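Local coordinates for protein Glp_546_48378_50642 (Giardia intestinalis, PDB 2QVW) that cleaves double-stranded RNA into the short interfering fragments of 21 to 23 base pairs that guide RNA interference, at residues R159-W168 with L248-L258. Numbering follows the deposited sequence.
Sequences RMVATPEISW and LCLLLPDEFDL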
ATOM      1  N   ARG A 159     -28.312   9.130  32.357  1.00 45.12           N
ATOM      2  CA  ARG A 159     -27.606   7.960  32.859  1.00 43.29           C
ATOM      3  C   ARG A 159     -28.124   6.711  32.162  1.00 42.04           C
ATOM      4  O   ARG A 159     -29.320   6.594  31.879  1.00 41.65           O
ATOM      5  CB  ARG A 159     -27.791   7.838  34.372  1.00 43.29           C
ATOM      6  CG  ARG A 159     -27.215   9.007  35.159  1.00 43.24           C
ATOM      7  CD  ARG A 159     -27.403   8.830  36.665  1.00 43.62           C
ATOM      8  NE  ARG A 159     -26.597   7.741  37.219  1.00 44.68           N
ATOM      9  CZ  ARG A 159     -25.270   7.734  37.236  1.00 45.66           C
ATOM     10  NH1 ARG A 159     -24.599   8.762  36.729  1.00 46.07           N
ATOM     11  NH2 ARG A 159     -24.617   6.703  37.759  1.00 45.47           N
ATOM     12  N   MET A 160     -27.214   5.781  31.882  1.00 40.59           N
ATOM     13  CA  MET A 160     -27.560   4.529  31.215  1.00 38.87           C
ATOM     14  C   MET A 160     -28.070   3.451  32.176  1.00 37.68           C
ATOM     15  O   MET A 160     -27.806   3.489  33.375  1.00 37.82           O
ATOM     16  CB  MET A 160     -26.353   3.987  30.446  1.00 38.88           C
ATOM     17  CG  MET A 160     -25.946   4.793  29.212  1.00 38.87           C
ATOM     18  SD  MET A 160     -27.246   4.964  27.937  1.00 39.11           S
ATOM     19  CE  MET A 160     -27.396   6.752  27.865  1.00 40.23           C
ATOM     20  N   VAL A 161     -28.797   2.482  31.633  1.00 36.14           N
ATOM     21  CA  VAL A 161     -29.350   1.400  32.433  1.00 34.76           C
ATOM     22  C   VAL A 161     -29.981   0.344  31.522  1.00 34.01           C
ATOM     23  O   VAL A 161     -30.686   0.681  30.578  1.00 33.76           O
ATOM     24  CB  VAL A 161     -30.414   1.947  33.415  1.00 34.63           C
ATOM     25  CG1 VAL A 161     -31.416   2.810  32.668  1.00 34.63           C
ATOM     26  CG2 VAL A 161     -31.132   0.797  34.103  1.00 34.59           C
ATOM     27  N   ALA A 162     -29.718  -0.930  31.811  1.00 33.06           N
ATOM     28  CA  ALA A 162     -30.242  -2.031  31.013  1.00 32.28           C
ATOM     29  C   ALA A 162     -31.209  -2.876  31.818  1.00 32.02           C
ATOM     30  O   ALA A 162     -31.333  -2.701  33.029  1.00 32.07           O
ATOM     31  CB  ALA A 162     -29.103  -2.899  30.515  1.00 32.25           C
ATOM     32  N   THR A 163     -31.881  -3.803  31.143  1.00 31.87           N
ATOM     33  CA  THR A 163     -32.847  -4.688  31.793  1.00 31.64           C
ATOM     34  C   THR A 163     -32.399  -6.147  31.743  1.00 31.83           C
ATOM     35  O   THR A 163     -32.764  -6.886  30.831  1.00 31.86           O
ATOM     36  CB  THR A 163     -34.193  -4.577  31.111  1.00 31.40           C
ATOM     37  OG1 THR A 163     -34.015  -4.782  29.708  1.00 30.59           O
ATOM     38  CG2 THR A 163     -34.802  -3.194  31.344  1.00 31.12           C
ATOM     39  N   PRO A 164     -31.612  -6.580  32.742  1.00 31.95           N
ATOM     40  CA  PRO A 164     -31.090  -7.946  32.841  1.00 32.31           C
ATOM     41  C   PRO A 164     -32.106  -9.057  32.565  1.00 32.81           C
ATOM     42  O   PRO A 164     -31.832  -9.967  31.775  1.00 33.20           O
ATOM     43  CB  PRO A 164     -30.522  -7.996  34.260  1.00 32.12           C
ATOM     44  CG  PRO A 164     -31.342  -7.010  34.990  1.00 31.74           C
ATOM     45  CD  PRO A 164     -31.401  -5.866  34.011  1.00 31.90           C
ATOM     46  N   GLU A 165     -33.267  -9.001  33.216  1.00 33.34           N
ATOM     47  CA  GLU A 165     -34.304 -10.012  32.996  1.00 33.75           C
ATOM     48  C   GLU A 165     -34.890  -9.833  31.602  1.00 33.58           C
ATOM     49  O   GLU A 165     -35.665 -10.671  31.136  1.00 33.61           O
ATOM     50  CB  GLU A 165     -35.440  -9.874  34.005  1.00 34.20           C
ATOM     51  CG  GLU A 165     -35.107 -10.234  35.442  1.00 35.91           C
ATOM     52  CD  GLU A 165     -34.169  -9.247  36.094  1.00 38.11           C
ATOM     53  OE1 GLU A 165     -34.428  -8.026  35.991  1.00 39.46           O
ATOM     54  OE2 GLU A 165     -33.179  -9.684  36.722  1.00 38.30           O
ATOM     55  N   ILE A 166     -34.522  -8.738  30.941  1.00 33.47           N
ATOM     56  CA  ILE A 166     -35.040  -8.454  29.607  1.00 33.33           C
ATOM     57  C   ILE A 166     -33.958  -8.363  28.532  1.00 33.32           C
ATOM     58  O   ILE A 166     -33.740  -7.299  27.954  1.00 33.27           O
ATOM     59  CB  ILE A 166     -35.852  -7.138  29.597  1.00 33.31           C
ATOM     60  CG1 ILE A 166     -36.951  -7.192  30.662  1.00 32.98           C
ATOM     61  CG2 ILE A 166     -36.443  -6.902  28.204  1.00 33.42           C
ATOM     62  CD1 ILE A 166     -37.943  -8.298  30.449  1.00 39.53           C
ATOM     63  N   SER A 167     -33.278  -9.477  28.280  1.00 33.24           N
ATOM     64  CA  SER A 167     -32.242  -9.521  27.249  1.00 32.98           C
ATOM     65  C   SER A 167     -31.156  -8.484  27.489  1.00 32.56           C
ATOM     66  O   SER A 167     -30.356  -8.209  26.601  1.00 32.56           O
ATOM     67  CB  SER A 167     -32.876  -9.259  25.873  1.00 33.14           C
ATOM     68  OG  SER A 167     -34.132  -9.917  25.722  1.00 33.54           O
ATOM     69  N   TRP A 168     -31.135  -7.906  28.685  1.00 32.06           N
ATOM     70  CA  TRP A 168     -30.161  -6.873  29.022  1.00 31.30           C
ATOM     71  C   TRP A 168     -30.226  -5.675  28.089  1.00 31.20           C
ATOM     72  O   TRP A 168     -29.263  -4.917  27.981  1.00 31.24           O
ATOM     73  CB  TRP A 168     -28.739  -7.426  29.003  1.00 30.97           C
ATOM     74  CG  TRP A 168     -28.327  -8.000  30.305  1.00 30.69           C
ATOM     75  CD1 TRP A 168     -28.595  -9.256  30.774  1.00 30.59           C
ATOM     76  CD2 TRP A 168     -27.586  -7.335  31.338  1.00 30.28           C
ATOM     77  NE1 TRP A 168     -28.061  -9.416  32.034  1.00 30.05           N
ATOM     78  CE2 TRP A 168     -27.435  -8.254  32.403  1.00 30.18           C
ATOM     79  CE3 TRP A 168     -27.027  -6.056  31.464  1.00 30.18           C
ATOM     80  CZ2 TRP A 168     -26.754  -7.930  33.580  1.00 30.62           C
ATOM     81  CZ3 TRP A 168     -26.349  -5.739  32.638  1.00 30.55           C
ATOM     82  CH2 TRP A 168     -26.217  -6.673  33.675  1.00 31.15           C
ATOM     83  N   LEU A 248     -36.777  -3.478  37.177  1.00 37.38           N
ATOM     84  CA  LEU A 248     -36.176  -4.239  36.087  1.00 36.59           C
ATOM     85  C   LEU A 248     -34.958  -3.477  35.577  1.00 36.00           C
ATOM     86  O   LEU A 248     -34.194  -3.968  34.735  1.00 36.17           O
ATOM     87  CB  LEU A 248     -37.180  -4.422  34.949  1.00 36.51           C
ATOM     88  CG  LEU A 248     -38.427  -5.266  35.217  1.00 36.32           C
ATOM     89  CD1 LEU A 248     -39.401  -5.078  34.066  1.00 35.79           C
ATOM     90  CD2 LEU A 248     -38.051  -6.741  35.372  1.00 36.12           C
ATOM     91  N   CYS A 249     -34.785  -2.274  36.118  1.00 35.06           N
ATOM     92  CA  CYS A 249     -33.697  -1.381  35.739  1.00 34.23           C
ATOM     93  C   CYS A 249     -32.490  -1.460  36.644  1.00 33.94           C
ATOM     94  O   CYS A 249     -32.602  -1.296  37.854  1.00 34.10           O
ATOM     95  CB  CYS A 249     -34.198   0.063  35.725  1.00 34.19           C
ATOM     96  SG  CYS A 249     -35.560   0.356  34.604  1.00 33.35           S
ATOM     97  N   LEU A 250     -31.334  -1.698  36.038  1.00 33.66           N
ATOM     98  CA  LEU A 250     -30.078  -1.773  36.767  1.00 33.75           C
ATOM     99  C   LEU A 250     -29.244  -0.579  36.316  1.00 33.94           C
ATOM    100  O   LEU A 250     -28.623  -0.615  35.257  1.00 33.96           O
ATOM    101  CB  LEU A 250     -29.353  -3.076  36.434  1.00 33.61           C
ATOM    102  CG  LEU A 250     -28.112  -3.435  37.253  1.00 33.17           C
ATOM    103  CD1 LEU A 250     -27.568  -4.757  36.766  1.00 33.42           C
ATOM    104  CD2 LEU A 250     -27.052  -2.365  37.113  1.00 33.14           C
ATOM    105  N   LEU A 251     -29.230   0.481  37.113  1.00 34.20           N
ATOM    106  CA  LEU A 251     -28.472   1.671  36.749  1.00 34.62           C
ATOM    107  C   LEU A 251     -26.971   1.389  36.644  1.00 34.89           C
ATOM    108  O   LEU A 251     -26.351   0.899  37.591  1.00 34.94           O
ATOM    109  CB  LEU A 251     -28.735   2.790  37.766  1.00 34.63           C
ATOM    110  CG  LEU A 251     -28.259   4.195  37.397  1.00 34.90           C
ATOM    111  CD1 LEU A 251     -29.087   5.216  38.145  1.00 34.83           C
ATOM    112  CD2 LEU A 251     -26.785   4.348  37.716  1.00 35.70           C
ATOM    113  N   LEU A 252     -26.395   1.693  35.483  1.00 35.31           N
ATOM    114  CA  LEU A 252     -24.966   1.486  35.254  1.00 35.79           C
ATOM    115  C   LEU A 252     -24.175   2.641  35.870  1.00 36.71           C
ATOM    116  O   LEU A 252     -24.621   3.788  35.849  1.00 36.83           O
ATOM    117  CB  LEU A 252     -24.666   1.424  33.751  1.00 35.44           C
ATOM    118  CG  LEU A 252     -25.393   0.407  32.865  1.00 34.00           C
ATOM    119  CD1 LEU A 252     -24.793   0.455  31.467  1.00 32.76           C
ATOM    120  CD2 LEU A 252     -25.269  -0.985  33.448  1.00 32.93           C
ATOM    121  N   PRO A 253     -22.977   2.363  36.416  1.00 37.58           N
ATOM    122  CA  PRO A 253     -22.200   3.461  37.010  1.00 38.53           C
ATOM    123  C   PRO A 253     -21.814   4.570  36.014  1.00 39.51           C
ATOM    124  O   PRO A 253     -21.599   4.303  34.833  1.00 39.73           O
ATOM    125  CB  PRO A 253     -20.984   2.739  37.615  1.00 38.54           C
ATOM    126  CG  PRO A 253     -20.858   1.501  36.786  1.00 37.77           C
ATOM    127  CD  PRO A 253     -22.291   1.072  36.606  1.00 37.46           C
ATOM    128  N   ASP A 254     -21.746   5.808  36.504  1.00 40.65           N
ATOM    129  CA  ASP A 254     -21.396   6.970  35.685  1.00 41.87           C
ATOM    130  C   ASP A 254     -20.554   6.602  34.463  1.00 42.08           C
ATOM    131  O   ASP A 254     -20.952   6.856  33.328  1.00 42.23           O
ATOM    132  CB  ASP A 254     -20.658   8.005  36.548  1.00 42.40           C
ATOM    133  CG  ASP A 254     -21.580   8.706  37.544  1.00 44.10           C
ATOM    134  OD1 ASP A 254     -22.290   9.647  37.137  1.00 46.31           O
ATOM    135  OD2 ASP A 254     -21.605   8.318  38.733  1.00 45.28           O
ATOM    136  N   GLU A 255     -19.399   5.992  34.701  1.00 42.33           N
ATOM    137  CA  GLU A 255     -18.510   5.589  33.617  1.00 42.52           C
ATOM    138  C   GLU A 255     -19.275   5.078  32.403  1.00 41.72           C
ATOM    139  O   GLU A 255     -19.156   5.641  31.326  1.00 41.35           O
ATOM    140  CB  GLU A 255     -17.525   4.518  34.105  1.00 43.16           C
ATOM    141  CG  GLU A 255     -16.616   4.996  35.242  1.00 46.32           C
ATOM    142  CD  GLU A 255     -15.643   3.931  35.749  1.00 50.61           C
ATOM    143  OE1 GLU A 255     -14.520   3.825  35.210  1.00 52.24           O
ATOM    144  OE2 GLU A 255     -16.011   3.195  36.688  1.00 51.90           O
ATOM    145  N   PHE A 256     -20.061   4.019  32.566  1.00 41.18           N
ATOM    146  CA  PHE A 256     -20.820   3.492  31.440  1.00 40.59           C
ATOM    147  C   PHE A 256     -21.836   4.525  30.999  1.00 40.25           C
ATOM    148  O   PHE A 256     -23.042   4.350  31.180  1.00 40.17           O
ATOM    149  CB  PHE A 256     -21.545   2.188  31.796  1.00 40.46           C
ATOM    150  CG  PHE A 256     -20.621   1.026  32.067  1.00 40.53           C
ATOM    151  CD1 PHE A 256     -20.251   0.706  33.367  1.00 40.64           C
ATOM    152  CD2 PHE A 256     -20.119   0.252  31.021  1.00 40.83           C
ATOM    153  CE1 PHE A 256     -19.398  -0.363  33.628  1.00 40.98           C
ATOM    154  CE2 PHE A 256     -19.260  -0.823  31.274  1.00 40.48           C
ATOM    155  CZ  PHE A 256     -18.901  -1.130  32.579  1.00 40.70           C
ATOM    156  N   ASP A 257     -21.331   5.612  30.427  1.00 39.99           N
ATOM    157  CA  ASP A 257     -22.168   6.694  29.935  1.00 39.84           C
ATOM    158  C   ASP A 257     -22.358   6.435  28.445  1.00 39.42           C
ATOM    159  O   ASP A 257     -21.501   5.818  27.812  1.00 39.56           O
ATOM    160  CB  ASP A 257     -21.485   8.045  30.183  1.00 40.21           C
ATOM    161  CG  ASP A 257     -20.326   8.299  29.248  1.00 41.62           C
ATOM    162  OD1 ASP A 257     -19.392   7.470  29.193  1.00 43.42           O
ATOM    163  OD2 ASP A 257     -20.349   9.342  28.566  1.00 43.04           O
ATOM    164  N   LEU A 258     -23.483   6.891  27.894  1.00 38.91           N
ATOM    165  CA  LEU A 258     -23.813   6.690  26.478  1.00 37.94           C
ATOM    166  C   LEU A 258     -22.577   6.538  25.593  1.00 37.28           C
ATOM    167  O   LEU A 258     -22.321   5.453  25.071  1.00 37.39           O
ATOM    168  CB  LEU A 258     -24.695   7.838  25.966  1.00 38.00           C
ATOM    169  CG  LEU A 258     -25.491   7.575  24.680  1.00 38.46           C
ATOM    170  CD1 LEU A 258     -26.416   6.374  24.855  1.00 39.09           C
ATOM    171  CD2 LEU A 258     -26.301   8.811  24.337  1.00 39.19           C
TER
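Val161 faces Leu251 as an antiparallel non-hydrogen-bonded pair and Ala162 faces Leu250 as a hydrogen-bonded one, with Leu250 N donating to Ala162 O at 3.2 Å and Leu252 N to Met160 O at 3.1 Å. At one end, Arg159 forms a salt bridge to Asp254, its terminal nitrogen NH1 lying 2.5 Å from Asp254 OD1. The guanidinium and carboxylate planes stand 61° apart, and NH1 meets OD1 from above the carboxylate rather than within its plane. A bend at chi3 (69°) turns the guanidinium toward Leu251, whose methyl CD2 lies at its edge, near its plane. Met160 reaches inward beside the inverse gamma turn centred on Phe256, its CB 3.4 Å from Phe256 O and 4.0 Å from Leu252 CD1. With CG2 anti to the backbone N, Val161 directs that methyl to Cys249 CB at 3.5 Å. On the face bearing Ala162 and Leu250, Trp168 folds back after the type I turn from Thr163 to Ile166 and brings CH2 to 3.9 Å from Leu250 CD1. Strand 169-178 flanks strand 160-163 on its other side, while Leu252 and Phe256 pack on Met136 of helix 127-137. The pairing thus adds strand 250-251 as an outermost strand of the antiparallel sheet of the PAZ domain, a module with an SH3-like barrel core.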